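Long-range contact in multisubunit Na+/H+ antiporter, D subunit (Anoxybacillus flavithermus, PDB 6Z16), which probably works as a membrane-embedded, ion-translocating subunit of an Mrp-type complex that exchanges sodium ions for protons: residues 291-303 and 344-357. Sequence-based numbering, arbitrary orientation.
Sequences VAYNDMRYIVIYN and VGIIFSITRSNDIR
Met296, with more of its surface buried across this contact than any other residue, lies between the chain that follows helix 320-351 and that helix itself. Its CB rests on Val344 CG1 at 3.8 Å, its CG meets Ile356 CD1 at 3.7 Å, and the bend at chi3 (-77°) swings the terminal methyl to the helix, where CE packs on Ile347 CG2. One turn on, Val300 and Val344 pass each other in opposite directions, CG2 beside CG2.

Asn354 lies over the start of helix 296-315. With CG anti to the backbone N, its amide reaches in between three neighbours: OD1 lies 3.3 Å from Met296 CE, ND2 approaches Arg297 CD, and the carboxylate of Asp295 crosses it with the planes 75° apart. Asp295 OD1 lies 3.1 Å from Asn354 ND2, but without hydrogen-bond geometry. Replacing Asn354 by alanine would remove the amide, and the Met296 methyl and Arg297 CD would probably each lose a neighbour, though Met296 would keep its aliphatic partners. Arg297 sends its guanidinium elsewhere, to the backbone oxygen of Pro236.

Asn294 sits where Arg602 of a neighbouring subunit also packs on it. Its OD1 is 2.8 Å from Arg357 NH1, near the guanidinium plane, although the amide is turned steeply against that plane and the angle is poor for a hydrogen bond. Ile356 N gives a weak hydrogen bond to Asn294 O (3.3 Å); this bond flanks the Asp295-Asp355 pair, where the two backbones form a single bridge.

The whole is an antiparallel helix pair, axes 11.2 Å and 173° apart, whose ends here are brought together by the backbone entering helix 296-315 and the one leaving helix 320-351, within the transmembrane bundle of the Mrp antiporter and complex I family.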
ATOM      1  N   VAL D 291      69.370 -27.277  36.369  1.00 40.67           N
ATOM      2  CA  VAL D 291      70.733 -27.176  36.891  1.00 41.31           C
ATOM      3  C   VAL D 291      71.463 -25.972  36.294  1.00 45.67           C
ATOM      4  O   VAL D 291      72.217 -25.281  36.988  1.00 44.83           O
ATOM      5  CB  VAL D 291      71.482 -28.501  36.643  1.00 46.67           C
ATOM      6  CG1 VAL D 291      72.973 -28.377  36.907  1.00 50.73           C
ATOM      7  CG2 VAL D 291      70.923 -29.583  37.542  1.00 50.29           C
ATOM      8  N   ALA D 292      71.192 -25.657  35.023  1.00 47.99           N
ATOM      9  CA  ALA D 292      72.045 -24.727  34.287  1.00 39.50           C
ATOM     10  C   ALA D 292      71.904 -23.274  34.731  1.00 42.93           C
ATOM     11  O   ALA D 292      72.893 -22.535  34.709  1.00 51.78           O
ATOM     12  CB  ALA D 292      71.746 -24.828  32.796  1.00 41.44           C
ATOM     13  N   TYR D 293      70.714 -22.836  35.121  1.00 46.63           N
ATOM     14  CA  TYR D 293      70.432 -21.413  35.263  1.00 42.14           C
ATOM     15  C   TYR D 293      70.612 -20.906  36.686  1.00 48.73           C
ATOM     16  O   TYR D 293      70.304 -21.604  37.654  1.00 54.36           O
ATOM     17  CB  TYR D 293      69.014 -21.094  34.790  1.00 42.61           C
ATOM     18  CG  TYR D 293      68.886 -21.042  33.293  1.00 63.83           C
ATOM     19  CD1 TYR D 293      69.264 -19.904  32.594  1.00 67.63           C
ATOM     20  CD2 TYR D 293      68.401 -22.123  32.577  1.00 63.84           C
ATOM     21  CE1 TYR D 293      69.159 -19.842  31.232  1.00 66.74           C
ATOM     22  CE2 TYR D 293      68.296 -22.073  31.209  1.00 64.57           C
ATOM     23  CZ  TYR D 293      68.672 -20.927  30.543  1.00 71.87           C
ATOM     24  OH  TYR D 293      68.567 -20.863  29.177  1.00 84.79           O
ATOM     25  N   ASN D 294      71.113 -19.678  36.794  1.00 49.43           N
ATOM     26  CA  ASN D 294      71.131 -18.905  38.030  1.00 52.15           C
ATOM     27  C   ASN D 294      70.075 -17.805  37.992  1.00 63.31           C
ATOM     28  O   ASN D 294      70.308 -16.678  38.427  1.00 67.81           O
ATOM     29  CB  ASN D 294      72.507 -18.304  38.286  1.00 55.12           C
ATOM     30  CG  ASN D 294      73.571 -19.354  38.494  1.00 67.56           C
ATOM     31  OD1 ASN D 294      74.507 -19.466  37.706  1.00 72.20           O
ATOM     32  ND2 ASN D 294      73.433 -20.136  39.555  1.00 67.75           N
ATOM     33  N   ASP D 295      68.908 -18.125  37.439  1.00 66.10           N
ATOM     34  CA  ASP D 295      67.815 -17.181  37.259  1.00 53.33           C
ATOM     35  C   ASP D 295      66.535 -17.874  37.703  1.00 55.75           C
ATOM     36  O   ASP D 295      66.266 -18.995  37.264  1.00 63.08           O
ATOM     37  CB  ASP D 295      67.728 -16.749  35.797  1.00 67.33           C
ATOM     38  CG  ASP D 295      66.891 -15.522  35.603  1.00 88.23           C
ATOM     39  OD1 ASP D 295      66.396 -14.991  36.605  1.00 97.36           O
ATOM     40  OD2 ASP D 295      66.726 -15.087  34.449  1.00 88.52           O
ATOM     41  N   MET D 296      65.746 -17.204  38.554  1.00 49.15           N
ATOM     42  CA  MET D 296      64.660 -17.870  39.280  1.00 41.28           C
ATOM     43  C   MET D 296      63.547 -18.336  38.351  1.00 42.07           C
ATOM     44  O   MET D 296      63.059 -19.473  38.471  1.00 42.46           O
ATOM     45  CB  MET D 296      64.085 -16.937  40.346  1.00 47.01           C
ATOM     46  CG  MET D 296      65.003 -16.646  41.503  1.00 52.28           C
ATOM     47  SD  MET D 296      64.225 -15.721  42.836  1.00 63.68           S
ATOM     48  CE  MET D 296      64.204 -14.070  42.160  1.00 48.20           C
ATOM     49  N   ARG D 297      63.135 -17.465  37.419  1.00 38.00           N
ATOM     50  CA  ARG D 297      62.047 -17.786  36.501  1.00 38.85           C
ATOM     51  C   ARG D 297      62.405 -18.970  35.612  1.00 39.67           C
ATOM     52  O   ARG D 297      61.581 -19.866  35.418  1.00 34.89           O
ATOM     53  CB  ARG D 297      61.690 -16.560  35.658  1.00 41.05           C
ATOM     54  CG  ARG D 297      61.039 -15.425  36.436  1.00 38.95           C
ATOM     55  CD  ARG D 297      60.959 -14.151  35.619  1.00 35.10           C
ATOM     56  NE  ARG D 297      59.957 -14.125  34.567  1.00 50.73           N
ATOM     57  CZ  ARG D 297      58.786 -13.511  34.672  1.00 48.45           C
ATOM     58  NH1 ARG D 297      58.473 -12.854  35.778  1.00 46.63           N
ATOM     59  NH2 ARG D 297      57.939 -13.528  33.657  1.00 47.27           N
ATOM     60  N   TYR D 298      63.652 -19.020  35.123  1.00 32.80           N
ATOM     61  CA  TYR D 298      64.091 -20.152  34.311  1.00 35.32           C
ATOM     62  C   TYR D 298      64.123 -21.450  35.098  1.00 40.08           C
ATOM     63  O   TYR D 298      63.809 -22.510  34.544  1.00 45.34           O
ATOM     64  CB  TYR D 298      65.468 -19.890  33.714  1.00 40.07           C
ATOM     65  CG  TYR D 298      65.455 -18.960  32.537  1.00 58.96           C
ATOM     66  CD1 TYR D 298      64.979 -19.390  31.308  1.00 53.60           C
ATOM     67  CD2 TYR D 298      65.950 -17.676  32.637  1.00 65.90           C
ATOM     68  CE1 TYR D 298      64.969 -18.556  30.221  1.00 57.92           C
ATOM     69  CE2 TYR D 298      65.950 -16.831  31.546  1.00 67.87           C
ATOM     70  CZ  TYR D 298      65.457 -17.280  30.343  1.00 63.54           C
ATOM     71  OH  TYR D 298      65.450 -16.453  29.248  1.00 63.16           O
ATOM     72  N   ILE D 299      64.480 -21.380  36.381  1.00 27.21           N
ATOM     73  CA  ILE D 299      64.485 -22.568  37.229  1.00 27.65           C
ATOM     74  C   ILE D 299      63.076 -23.125  37.369  1.00 25.40           C
ATOM     75  O   ILE D 299      62.850 -24.327  37.176  1.00 21.17           O
ATOM     76  CB  ILE D 299      65.120 -22.244  38.593  1.00 37.56           C
ATOM     77  CG1 ILE D 299      66.610 -21.977  38.417  1.00 37.82           C
ATOM     78  CG2 ILE D 299      64.923 -23.378  39.565  1.00 38.33           C
ATOM     79  CD1 ILE D 299      67.256 -21.301  39.578  1.00 26.98           C
ATOM     80  N   VAL D 300      62.094 -22.250  37.611  1.00 21.62           N
ATOM     81  CA  VAL D 300      60.726 -22.744  37.775  1.00 23.97           C
ATOM     82  C   VAL D 300      60.145 -23.228  36.440  1.00 34.13           C
ATOM     83  O   VAL D 300      59.370 -24.195  36.403  1.00 32.48           O
ATOM     84  CB  VAL D 300      59.858 -21.657  38.439  1.00 24.93           C
ATOM     85  CG1 VAL D 300      58.477 -22.186  38.771  1.00 30.36           C
ATOM     86  CG2 VAL D 300      60.525 -21.152  39.689  1.00 25.45           C
ATOM     87  N   ILE D 301      60.564 -22.612  35.325  1.00 31.39           N
ATOM     88  CA  ILE D 301      60.137 -23.033  33.986  1.00 35.10           C
ATOM     89  C   ILE D 301      60.630 -24.445  33.669  1.00 32.18           C
ATOM     90  O   ILE D 301      59.868 -25.315  33.210  1.00 29.60           O
ATOM     91  CB  ILE D 301      60.630 -22.004  32.948  1.00 40.35           C
ATOM     92  CG1 ILE D 301      59.764 -20.749  32.957  1.00 29.66           C
ATOM     93  CG2 ILE D 301      60.714 -22.578  31.563  1.00 43.64           C
ATOM     94  CD1 ILE D 301      60.431 -19.578  32.302  1.00 19.24           C
ATOM     95  N   TYR D 302      61.908 -24.708  33.925  1.00 26.57           N
ATOM     96  CA  TYR D 302      62.397 -26.054  33.675  1.00 23.78           C
ATOM     97  C   TYR D 302      61.892 -27.062  34.699  1.00 28.00           C
ATOM     98  O   TYR D 302      61.817 -28.255  34.381  1.00 31.15           O
ATOM     99  CB  TYR D 302      63.916 -26.045  33.581  1.00 18.35           C
ATOM    100  CG  TYR D 302      64.382 -25.491  32.259  1.00 27.24           C
ATOM    101  CD1 TYR D 302      64.349 -26.276  31.118  1.00 28.36           C
ATOM    102  CD2 TYR D 302      64.844 -24.195  32.143  1.00 22.38           C
ATOM    103  CE1 TYR D 302      64.761 -25.783  29.905  1.00 32.16           C
ATOM    104  CE2 TYR D 302      65.255 -23.693  30.938  1.00 26.80           C
ATOM    105  CZ  TYR D 302      65.215 -24.492  29.823  1.00 30.08           C
ATOM    106  OH  TYR D 302      65.635 -23.997  28.615  1.00 32.07           O
ATOM    107  N   ASN D 303      61.471 -26.617  35.888  1.00 27.87           N
ATOM    108  CA  ASN D 303      60.778 -27.546  36.777  1.00 30.70           C
ATOM    109  C   ASN D 303      59.386 -27.900  36.264  1.00 34.56           C
ATOM    110  O   ASN D 303      58.924 -29.030  36.490  1.00 37.94           O
ATOM    111  CB  ASN D 303      60.687 -26.997  38.199  1.00 43.15           C
ATOM    112  CG  ASN D 303      62.026 -26.946  38.887  1.00 49.12           C
ATOM    113  OD1 ASN D 303      62.429 -25.928  39.432  1.00 51.48           O
ATOM    114  ND2 ASN D 303      62.747 -28.039  38.821  1.00 41.85           N
ATOM    115  N   VAL D 344      58.405 -16.294  43.444  1.00 39.75           N
ATOM    116  CA  VAL D 344      59.414 -15.626  42.621  1.00 39.73           C
ATOM    117  C   VAL D 344      59.034 -14.169  42.386  1.00 43.83           C
ATOM    118  O   VAL D 344      59.890 -13.274  42.428  1.00 38.46           O
ATOM    119  CB  VAL D 344      59.611 -16.397  41.300  1.00 34.67           C
ATOM    120  CG1 VAL D 344      60.469 -15.626  40.326  1.00 31.55           C
ATOM    121  CG2 VAL D 344      60.272 -17.726  41.571  1.00 41.63           C
ATOM    122  N   GLY D 345      57.736 -13.904  42.217  1.00 34.61           N
ATOM    123  CA  GLY D 345      57.285 -12.530  42.069  1.00 23.26           C
ATOM    124  C   GLY D 345      57.489 -11.677  43.306  1.00 28.87           C
ATOM    125  O   GLY D 345      57.892 -10.512  43.201  1.00 29.03           O
ATOM    126  N   ILE D 346      57.225 -12.241  44.493  1.00 29.57           N
ATOM    127  CA  ILE D 346      57.453 -11.493  45.735  1.00 27.37           C
ATOM    128  C   ILE D 346      58.939 -11.195  45.925  1.00 34.27           C
ATOM    129  O   ILE D 346      59.323 -10.071  46.291  1.00 35.76           O
ATOM    130  CB  ILE D 346      56.878 -12.256  46.942  1.00 24.78           C
ATOM    131  CG1 ILE D 346      55.375 -12.438  46.809  1.00 30.47           C
ATOM    132  CG2 ILE D 346      57.144 -11.505  48.228  1.00 22.08           C
ATOM    133  CD1 ILE D 346      54.818 -13.363  47.823  1.00 30.81           C
ATOM    134  N   ILE D 347      59.798 -12.182  45.641  1.00 32.71           N
ATOM    135  CA  ILE D 347      61.240 -11.988  45.797  1.00 39.42           C
ATOM    136  C   ILE D 347      61.759 -10.946  44.809  1.00 37.92           C
ATOM    137  O   ILE D 347      62.604 -10.111  45.159  1.00 30.89           O
ATOM    138  CB  ILE D 347      61.981 -13.333  45.662  1.00 49.07           C
ATOM    139  CG1 ILE D 347      61.538 -14.300  46.752  1.00 37.09           C
ATOM    140  CG2 ILE D 347      63.473 -13.156  45.824  1.00 38.97           C
ATOM    141  CD1 ILE D 347      62.004 -15.708  46.526  1.00 32.61           C
ATOM    142  N   PHE D 348      61.232 -10.947  43.576  1.00 41.55           N
ATOM    143  CA  PHE D 348      61.625  -9.923  42.611  1.00 39.30           C
ATOM    144  C   PHE D 348      61.139  -8.544  43.034  1.00 43.43           C
ATOM    145  O   PHE D 348      61.815  -7.541  42.775  1.00 43.26           O
ATOM    146  CB  PHE D 348      61.101 -10.253  41.213  1.00 36.83           C
ATOM    147  CG  PHE D 348      61.480  -9.223  40.180  1.00 48.43           C
ATOM    148  CD1 PHE D 348      62.767  -9.172  39.677  1.00 50.32           C
ATOM    149  CD2 PHE D 348      60.562  -8.282  39.743  1.00 48.76           C
ATOM    150  CE1 PHE D 348      63.128  -8.218  38.750  1.00 48.04           C
ATOM    151  CE2 PHE D 348      60.921  -7.327  38.823  1.00 49.98           C
ATOM    152  CZ  PHE D 348      62.204  -7.297  38.325  1.00 49.73           C
ATOM    153  N   SER D 349      59.963  -8.478  43.662  1.00 46.11           N
ATOM    154  CA  SER D 349      59.462  -7.212  44.187  1.00 45.11           C
ATOM    155  C   SER D 349      60.382  -6.656  45.259  1.00 39.39           C
ATOM    156  O   SER D 349      60.574  -5.439  45.355  1.00 29.47           O
ATOM    157  CB  SER D 349      58.057  -7.404  44.749  1.00 49.99           C
ATOM    158  OG  SER D 349      57.597  -6.216  45.362  1.00 63.89           O
ATOM    159  N   ILE D 350      60.976  -7.536  46.060  1.00 49.93           N
ATOM    160  CA  ILE D 350      61.877  -7.081  47.116  1.00 48.61           C
ATOM    161  C   ILE D 350      63.233  -6.662  46.550  1.00 45.19           C
ATOM    162  O   ILE D 350      63.761  -5.596  46.889  1.00 34.21           O
ATOM    163  CB  ILE D 350      62.017  -8.174  48.188  1.00 37.65           C
ATOM    164  CG1 ILE D 350      60.664  -8.439  48.823  1.00 34.22           C
ATOM    165  CG2 ILE D 350      62.990  -7.755  49.251  1.00 32.20           C
ATOM    166  CD1 ILE D 350      60.626  -9.660  49.662  1.00 57.98           C
ATOM    167  N   THR D 351      63.814  -7.480  45.669  1.00 49.89           N
ATOM    168  CA  THR D 351      65.218  -7.327  45.299  1.00 51.95           C
ATOM    169  C   THR D 351      65.473  -6.376  44.136  1.00 56.84           C
ATOM    170  O   THR D 351      66.616  -5.927  43.980  1.00 50.63           O
ATOM    171  CB  THR D 351      65.813  -8.688  44.945  1.00 38.73           C
ATOM    172  OG1 THR D 351      65.077  -9.262  43.863  1.00 34.22           O
ATOM    173  CG2 THR D 351      65.739  -9.610  46.128  1.00 45.51           C
ATOM    174  N   ARG D 352      64.450  -6.082  43.319  1.00 63.02           N
ATOM    175  CA  ARG D 352      64.564  -5.329  42.059  1.00 52.54           C
ATOM    176  C   ARG D 352      65.566  -5.961  41.102  1.00 48.62           C
ATOM    177  O   ARG D 352      66.227  -5.263  40.332  1.00 51.32           O
ATOM    178  CB  ARG D 352      64.913  -3.852  42.284  1.00 68.61           C
ATOM    179  CG  ARG D 352      63.864  -3.083  43.040  1.00 97.72           C
ATOM    180  CD  ARG D 352      62.599  -3.014  42.226  1.00120.76           C
ATOM    181  NE  ARG D 352      61.549  -2.258  42.894  1.00135.51           N
ATOM    182  CZ  ARG D 352      60.310  -2.154  42.430  1.00147.07           C
ATOM    183  NH1 ARG D 352      59.976  -2.764  41.301  1.00145.17           N
ATOM    184  NH2 ARG D 352      59.405  -1.447  43.091  1.00152.41           N
ATOM    185  N   SER D 353      65.664  -7.285  41.136  1.00 48.54           N
ATOM    186  CA  SER D 353      66.606  -8.044  40.330  1.00 51.02           C
ATOM    187  C   SER D 353      66.186  -9.498  40.372  1.00 37.18           C
ATOM    188  O   SER D 353      65.536  -9.947  41.316  1.00 44.20           O
ATOM    189  CB  SER D 353      68.046  -7.905  40.831  1.00 66.59           C
ATOM    190  OG  SER D 353      68.923  -8.704  40.060  1.00 64.72           O
ATOM    191  N   ASN D 354      66.581 -10.229  39.345  1.00 38.35           N
ATOM    192  CA  ASN D 354      66.197 -11.617  39.198  1.00 40.16           C
ATOM    193  C   ASN D 354      67.408 -12.535  39.235  1.00 45.27           C
ATOM    194  O   ASN D 354      67.257 -13.757  39.128  1.00 40.49           O
ATOM    195  CB  ASN D 354      65.429 -11.784  37.885  1.00 51.01           C
ATOM    196  CG  ASN D 354      64.516 -12.969  37.889  1.00 69.92           C
ATOM    197  OD1 ASN D 354      64.384 -13.670  38.883  1.00 78.77           O
ATOM    198  ND2 ASN D 354      63.899 -13.223  36.759  1.00 69.79           N
ATOM    199  N   ASP D 355      68.603 -11.978  39.406  1.00 50.47           N
ATOM    200  CA  ASP D 355      69.845 -12.735  39.403  1.00 55.74           C
ATOM    201  C   ASP D 355      70.131 -13.218  40.818  1.00 56.88           C
ATOM    202  O   ASP D 355      70.231 -12.407  41.742  1.00 64.99           O
ATOM    203  CB  ASP D 355      70.992 -11.865  38.894  1.00 73.58           C
ATOM    204  CG  ASP D 355      72.236 -12.661  38.555  1.00 83.19           C
ATOM    205  OD1 ASP D 355      72.204 -13.905  38.646  1.00 87.25           O
ATOM    206  OD2 ASP D 355      73.258 -12.034  38.203  1.00 78.24           O
ATOM    207  N   ILE D 356      70.281 -14.537  40.967  1.00 50.03           N
ATOM    208  CA  ILE D 356      70.583 -15.172  42.251  1.00 43.34           C
ATOM    209  C   ILE D 356      71.900 -14.659  42.829  1.00 43.01           C
ATOM    210  O   ILE D 356      72.018 -14.435  44.040  1.00 42.53           O
ATOM    211  CB  ILE D 356      70.584 -16.701  42.052  1.00 38.88           C
ATOM    212  CG1 ILE D 356      69.165 -17.218  41.853  1.00 32.89           C
ATOM    213  CG2 ILE D 356      71.235 -17.432  43.169  1.00 31.84           C
ATOM    214  CD1 ILE D 356      68.307 -17.042  43.063  1.00 34.27           C
ATOM    215  N   ARG D 357      72.884 -14.402  41.971  1.00 44.87           N
ATOM    216  CA  ARG D 357      74.203 -13.944  42.396  1.00 39.19           C
ATOM    217  C   ARG D 357      74.225 -12.504  42.883  1.00 42.74           C
ATOM    218  O   ARG D 357      75.282 -12.055  43.337  1.00 46.68           O
ATOM    219  CB  ARG D 357      75.199 -14.073  41.246  1.00 57.80           C
ATOM    220  CG  ARG D 357      75.541 -15.490  40.842  1.00 84.89           C
ATOM    221  CD  ARG D 357      76.654 -15.494  39.806  1.00 92.36           C
ATOM    222  NE  ARG D 357      76.238 -14.849  38.565  1.00106.47           N
ATOM    223  CZ  ARG D 357      75.665 -15.483  37.548  1.00110.14           C
ATOM    224  NH1 ARG D 357      75.451 -16.788  37.618  1.00113.23           N
ATOM    225  NH2 ARG D 357      75.311 -14.817  36.458  1.00105.61           N
TER